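Local atomic coordinates of MerB2 (Bacillus megaterium, PDB entry 5C17), a protein that probably acts as an alkylmercury lyase, cleaving the carbon-mercury bond of organomercurials, and holds a mercury(II) ion in this crystal. Residues V39-L44 with T54-V59; V114-I119 with T133-K138. All blocks are in the same frame, centred on the assembly; numbering follows the deposited sequence.

Contact 1 (V39-L44 with T54-V59); sequences VTESSL and TVQSVV
Leu44 and Glu41, in the first turn of helix 41-48, meet Val55, Gln56 and Val59 of helix 52-64 in a helix-helix contact whose centre lies about 21 Å from the centre of the chain. With helix 22-34 and strands 68-70 and 76-79, these helices are consistent with a winged-helix-like N-terminal region. Thr40 occupies the N-cap of helix 41-48, and its carbonyl O accepts from Leu44 N.

The inner half of the contact is aliphatic. Leu44 sets CD1 against CG2 of Val59 at 3.8 Å, while its CB lies 4.1 Å from CG1 of Val55. Because Val55 and Val59 are one helical turn apart, the leucine is touched at its root by one and at a branch end by the other. Leu44 also reaches Thr28 and Ile29 of helix 22-34, and Val59 touches Ile68 of strand 68-70.

The outer half belongs to Glu41. Its CG is anti to the carbonyl carbon, beside the backbone N (chi1 -74°), and the chain then runs out extended, carrying the carboxylate across to helix 52-64; OE1 comes 3.6 Å from CA of Gln56. One water donates to Glu41 OE2 at 2.7 Å and to the backbone O of Gln56, another to Glu41 OE1 at 2.8 Å and to OE1 of Gln56. The carboxylate and amide planes stand 77° apart. The helices are thus joined by aliphatic side chains within and, at the margin, by a carboxylate linked to polar atoms of helix 52-64 through two waters.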
loop_
_atom_site.group_PDB
_atom_site.type_symbol
_atom_site.label_atom_id
_atom_site.label_comp_id
_atom_site.label_asym_id
_atom_site.label_seq_id
_atom_site.Cartn_x
_atom_site.Cartn_y
_atom_site.Cartn_z
ATOM N N VAL A 39 -9.429 -13.815 1.609
ATOM C CA VAL A 39 -10.011 -14.212 0.337
ATOM C C VAL A 39 -9.454 -15.550 -0.119
ATOM O O VAL A 39 -8.274 -15.831 0.026
ATOM C CB VAL A 39 -9.735 -13.126 -0.739
ATOM C CG1 VAL A 39 -10.341 -13.505 -2.070
ATOM C CG2 VAL A 39 -10.301 -11.788 -0.276
ATOM N N THR A 40 -10.329 -16.377 -0.667
ATOM C CA THR A 40 -9.928 -17.645 -1.255
ATOM C C THR A 40 -10.233 -17.663 -2.736
ATOM O O THR A 40 -11.010 -16.842 -3.221
ATOM C CB THR A 40 -10.689 -18.797 -0.644
ATOM O OG1 THR A 40 -12.087 -18.621 -0.901
ATOM C CG2 THR A 40 -10.447 -18.886 0.846
ATOM N N GLU A 41 -9.614 -18.594 -3.459
ATOM C CA GLU A 41 -9.871 -18.665 -4.887
ATOM C C GLU A 41 -11.317 -19.061 -5.169
ATOM O O GLU A 41 -11.896 -18.567 -6.129
ATOM C CB GLU A 41 -8.879 -19.554 -5.646
ATOM C CG GLU A 41 -7.514 -18.928 -5.818
ATOM C CD GLU A 41 -6.598 -19.694 -6.770
ATOM O OE1 GLU A 41 -7.070 -20.258 -7.794
ATOM O OE2 GLU A 41 -5.387 -19.728 -6.491
ATOM N N SER A 42 -11.913 -19.928 -4.343
ATOM C CA SER A 42 -13.322 -20.264 -4.540
ATOM C C SER A 42 -14.190 -19.024 -4.420
ATOM O O SER A 42 -15.110 -18.844 -5.207
ATOM C CB SER A 42 -13.821 -21.322 -3.569
ATOM O OG SER A 42 -13.748 -20.923 -2.228
ATOM N N SER A 43 -13.901 -18.140 -3.474
ATOM C CA SER A 43 -14.730 -16.962 -3.304
ATOM C C SER A 43 -14.591 -16.067 -4.541
ATOM O O SER A 43 -15.575 -15.502 -5.014
ATOM C CB SER A 43 -14.385 -16.203 -2.012
ATOM O OG SER A 43 -13.130 -15.525 -2.073
ATOM N N LEU A 44 -13.373 -15.973 -5.080
ATOM C CA LEU A 44 -13.145 -15.177 -6.287
ATOM C C LEU A 44 -13.895 -15.750 -7.477
ATOM O O LEU A 44 -14.517 -15.019 -8.239
ATOM C CB LEU A 44 -11.659 -15.102 -6.601
ATOM C CG LEU A 44 -10.880 -14.183 -5.675
ATOM C CD1 LEU A 44 -9.397 -14.341 -5.964
ATOM C CD2 LEU A 44 -11.306 -12.740 -5.850
ATOM N N THR A 54 -8.613 -18.986 -15.408
ATOM C CA THR A 54 -8.185 -17.584 -15.489
ATOM C C THR A 54 -8.001 -17.011 -14.095
ATOM O O THR A 54 -7.025 -16.309 -13.839
ATOM C CB THR A 54 -9.170 -16.739 -16.306
ATOM O OG1 THR A 54 -9.230 -17.258 -17.633
ATOM C CG2 THR A 54 -8.751 -15.269 -16.365
ATOM N N VAL A 55 -8.898 -17.316 -13.167
ATOM C CA VAL A 55 -8.694 -16.863 -11.799
ATOM C C VAL A 55 -7.354 -17.376 -11.278
ATOM O O VAL A 55 -6.580 -16.637 -10.690
ATOM C CB VAL A 55 -9.828 -17.316 -10.878
ATOM C CG1 VAL A 55 -9.476 -17.065 -9.402
ATOM C CG2 VAL A 55 -11.119 -16.596 -11.260
ATOM N N GLN A 56 -7.084 -18.655 -11.490
ATOM C CA GLN A 56 -5.851 -19.255 -11.028
ATOM C C GLN A 56 -4.627 -18.549 -11.612
ATOM O O GLN A 56 -3.689 -18.218 -10.885
ATOM C CB GLN A 56 -5.851 -20.736 -11.400
ATOM C CG GLN A 56 -4.531 -21.473 -11.188
ATOM C CD GLN A 56 -4.661 -22.972 -11.496
ATOM O OE1 GLN A 56 -4.494 -23.814 -10.616
ATOM N NE2 GLN A 56 -4.985 -23.298 -12.746
ATOM N N SER A 57 -4.637 -18.306 -12.919
ATOM C CA SER A 57 -3.462 -17.724 -13.557
ATOM C C SER A 57 -3.267 -16.264 -13.188
ATOM O O SER A 57 -2.128 -15.827 -12.986
ATOM C CB SER A 57 -3.510 -17.917 -15.071
ATOM O OG SER A 57 -4.599 -17.237 -15.653
ATOM N N VAL A 58 -4.359 -15.519 -13.057
ATOM C CA VAL A 58 -4.252 -14.120 -12.667
ATOM C C VAL A 58 -3.761 -14.017 -11.224
ATOM O O VAL A 58 -2.857 -13.239 -10.921
ATOM C CB VAL A 58 -5.585 -13.390 -12.829
ATOM C CG1 VAL A 58 -5.504 -11.994 -12.236
ATOM C CG2 VAL A 58 -5.970 -13.319 -14.316
ATOM N N VAL A 59 -4.347 -14.796 -10.326
ATOM C CA VAL A 59 -3.893 -14.796 -8.931
ATOM C C VAL A 59 -2.399 -15.159 -8.832
ATOM O O VAL A 59 -1.646 -14.522 -8.076
ATOM C CB VAL A 59 -4.758 -15.713 -8.064
ATOM C CG1 VAL A 59 -4.132 -15.968 -6.697
ATOM C CG2 VAL A 59 -6.170 -15.111 -7.911
HETATM O O HOH W 1 -3.381 -19.227 -8.259
HETATM O O HOH W 2 -5.563 -22.521 -8.217
#

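Contact 2 (V114-I119 with T133-K138); sequences VADVDI and TVRNGK
Arg135 forms a salt bridge with Asp118, end-on, NH1 and NH2 both donating to the single oxygen OD1, with NH2 the shorter at 2.7 Å. OD1 lies in the guanidinium plane and takes NH2 on its syn lone pair. The bend of Arg135 at chi2 (-70°) folds the side chain back along the hairpin, where NH1 also donates to Val134 O at 2.9 Å, from above that carbonyl plane, and weakly to Val117 O. A leucine in place of Asp118 would probably leave the Arg135 guanidinium without its charge partner and freer to turn.

Asp116 OD1 accepts Asn136 N at 2.9 Å, 32° out of the carboxylate plane on the syn side. Waters join the Asp116 carboxylate to Gly137 N and, in the modelled conformer, to Asn136 OD1; Asp116 OD2 rests 3.4 Å from Arg135 CD. Val134 N donates to Val117 O at 3.0 Å; the return bond from Val117 N to Val134 O is weak.

The opposite face is aliphatic: in the conformer modelled for Val117, its CG2 meets CG2 of Val134 at 3.8 Å, side by side, with Ser110 of helix 103-113 against both residues. Val117-Val134 is the hydrogen-bonded pair and Asp118-Thr133 the non-hydrogen-bonded one of an antiparallel beta hairpin, whose second strand leads through a type I' turn, Arg135 to Lys138, into strand 138-143.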
loop_
_atom_site.group_PDB
_atom_site.type_symbol
_atom_site.label_atom_id
_atom_site.label_comp_id
_atom_site.label_asym_id
_atom_site.label_seq_id
_atom_site.Cartn_x
_atom_site.Cartn_y
_atom_site.Cartn_z
ATOM N N VAL A 114 -11.787 6.251 0.796
ATOM C CA VAL A 114 -12.663 7.351 1.198
ATOM C C VAL A 114 -13.026 7.257 2.670
ATOM O O VAL A 114 -14.213 7.159 3.033
ATOM C CB VAL A 114 -13.956 7.395 0.362
ATOM C CG1 VAL A 114 -14.608 8.771 0.504
ATOM C CG2 VAL A 114 -13.656 7.082 -1.107
ATOM N N ALA A 115 -12.007 7.268 3.513
ATOM C CA ALA A 115 -12.191 6.929 4.907
ATOM C C ALA A 115 -11.221 7.688 5.787
ATOM O O ALA A 115 -10.029 7.704 5.522
ATOM C CB ALA A 115 -11.975 5.437 5.097
ATOM N N ASP A 116 -11.718 8.286 6.860
ATOM C CA ASP A 116 -10.828 8.803 7.884
ATOM C C ASP A 116 -9.946 7.664 8.400
ATOM O O ASP A 116 -10.369 6.504 8.433
ATOM C CB ASP A 116 -11.614 9.366 9.067
ATOM C CG ASP A 116 -12.314 10.673 8.757
ATOM O OD1 ASP A 116 -12.179 11.189 7.635
ATOM O OD2 ASP A 116 -12.979 11.189 9.673
ATOM N N VAL A 117 -8.732 7.991 8.818
ATOM C CA VAL A 117 -7.851 6.982 9.378
ATOM C C VAL A 117 -7.087 7.512 10.576
ATOM O O VAL A 117 -6.881 8.719 10.717
ATOM C CB VAL A 117 -6.845 6.435 8.335
ATOM C CG1 VAL A 117 -7.578 5.759 7.188
ATOM C CG2 VAL A 117 -5.934 7.537 7.815
ATOM N N ASP A 118 -6.697 6.582 11.442
ATOM C CA ASP A 118 -5.715 6.826 12.491
ATOM C C ASP A 118 -4.571 5.883 12.154
ATOM O O ASP A 118 -4.770 4.677 12.051
ATOM C CB ASP A 118 -6.222 6.483 13.892
ATOM C CG ASP A 118 -7.394 7.344 14.354
ATOM O OD1 ASP A 118 -7.776 8.316 13.683
ATOM O OD2 ASP A 118 -7.921 7.051 15.443
ATOM N N ILE A 119 -3.376 6.434 12.049
ATOM C CA ILE A 119 -2.179 5.702 11.665
ATOM C C ILE A 119 -1.195 5.690 12.818
ATOM O O ILE A 119 -0.928 6.738 13.411
ATOM C CB ILE A 119 -1.479 6.396 10.446
ATOM C CG1 ILE A 119 -2.426 6.435 9.245
ATOM C CG2 ILE A 119 -0.134 5.724 10.100
ATOM C CD1 ILE A 119 -2.072 7.491 8.231
ATOM N N THR A 133 -3.280 11.350 11.898
ATOM C CA THR A 133 -4.700 11.135 11.641
ATOM C C THR A 133 -5.153 12.004 10.479
ATOM O O THR A 133 -4.591 13.076 10.210
ATOM C CB THR A 133 -5.598 11.395 12.869
ATOM O OG1 THR A 133 -5.528 12.767 13.225
ATOM C CG2 THR A 133 -5.168 10.546 14.062
ATOM N N VAL A 134 -6.170 11.506 9.789
ATOM C CA VAL A 134 -6.752 12.195 8.652
ATOM C C VAL A 134 -8.251 12.300 8.887
ATOM O O VAL A 134 -8.894 11.306 9.236
ATOM C CB VAL A 134 -6.479 11.439 7.340
ATOM C CG1 VAL A 134 -7.031 12.217 6.153
ATOM C CG2 VAL A 134 -4.974 11.181 7.152
ATOM N N ARG A 135 -8.785 13.508 8.709
ATOM C CA ARG A 135 -10.199 13.783 8.919
ATOM C C ARG A 135 -10.722 14.568 7.704
ATOM O O ARG A 135 -10.260 15.682 7.419
ATOM C CB ARG A 135 -10.395 14.588 10.207
ATOM C CG ARG A 135 -9.930 13.911 11.490
ATOM C CD ARG A 135 -10.817 12.749 11.861
ATOM N NE ARG A 135 -10.392 12.082 13.090
ATOM C CZ ARG A 135 -9.630 10.993 13.142
ATOM N NH1 ARG A 135 -9.174 10.430 12.029
ATOM N NH2 ARG A 135 -9.309 10.466 14.320
ATOM N N ASN A 136 -11.669 13.976 6.979
ATOM C CA ASN A 136 -12.212 14.582 5.754
ATOM C C ASN A 136 -11.131 15.023 4.780
ATOM O O ASN A 136 -11.204 16.092 4.182
ATOM C CB ASN A 136 -13.134 15.760 6.089
ATOM C CG ASN A 136 -14.449 15.303 6.624
ATOM O OD1 ASN A 136 -14.739 14.110 6.600
ATOM N ND2 ASN A 136 -15.267 16.236 7.097
ATOM N N GLY A 137 -10.122 14.182 4.618
ATOM C CA GLY A 137 -9.067 14.420 3.655
ATOM C C GLY A 137 -7.959 15.334 4.120
ATOM O O GLY A 137 -6.997 15.545 3.388
ATOM N N LYS A 138 -8.078 15.857 5.337
ATOM C CA LYS A 138 -7.118 16.829 5.855
ATOM C C LYS A 138 -6.305 16.185 6.967
ATOM O O LYS A 138 -6.846 15.500 7.828
ATOM C CB LYS A 138 -7.856 18.047 6.405
ATOM C CG LYS A 138 -6.971 19.215 6.777
ATOM C CD LYS A 138 -7.816 20.373 7.269
ATOM C CE LYS A 138 -7.004 21.661 7.368
ATOM N NZ LYS A 138 -6.056 21.618 8.504
HETATM O O HOH W 3 -10.538 11.475 5.471
HETATM O O HOH W 4 -14.554 11.481 6.087
HETATM O O HOH W 5 -14.335 13.349 9.473
#

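In the fold
The two contacts share no helix or strand: contact 1 pairs helices 41-48 and 52-64, whereas contact 2 pairs strands 117-122 and 129-135 at one end of their hairpin in the larger sheet. They follow one another along the chain, their centres about 31 Å apart and their nearest atoms about 18 Å. Contact 1 lies farther from the centre of the chain yet is mostly buried and aliphatic, its one acidic side chain making its polar links to the partner helix through water. Contact 2 is partly buried and two-faced, valines packing toward helix 103-113 while, on the other side, Asp118 bonds directly to Arg135 and Asp116 to a turn amide.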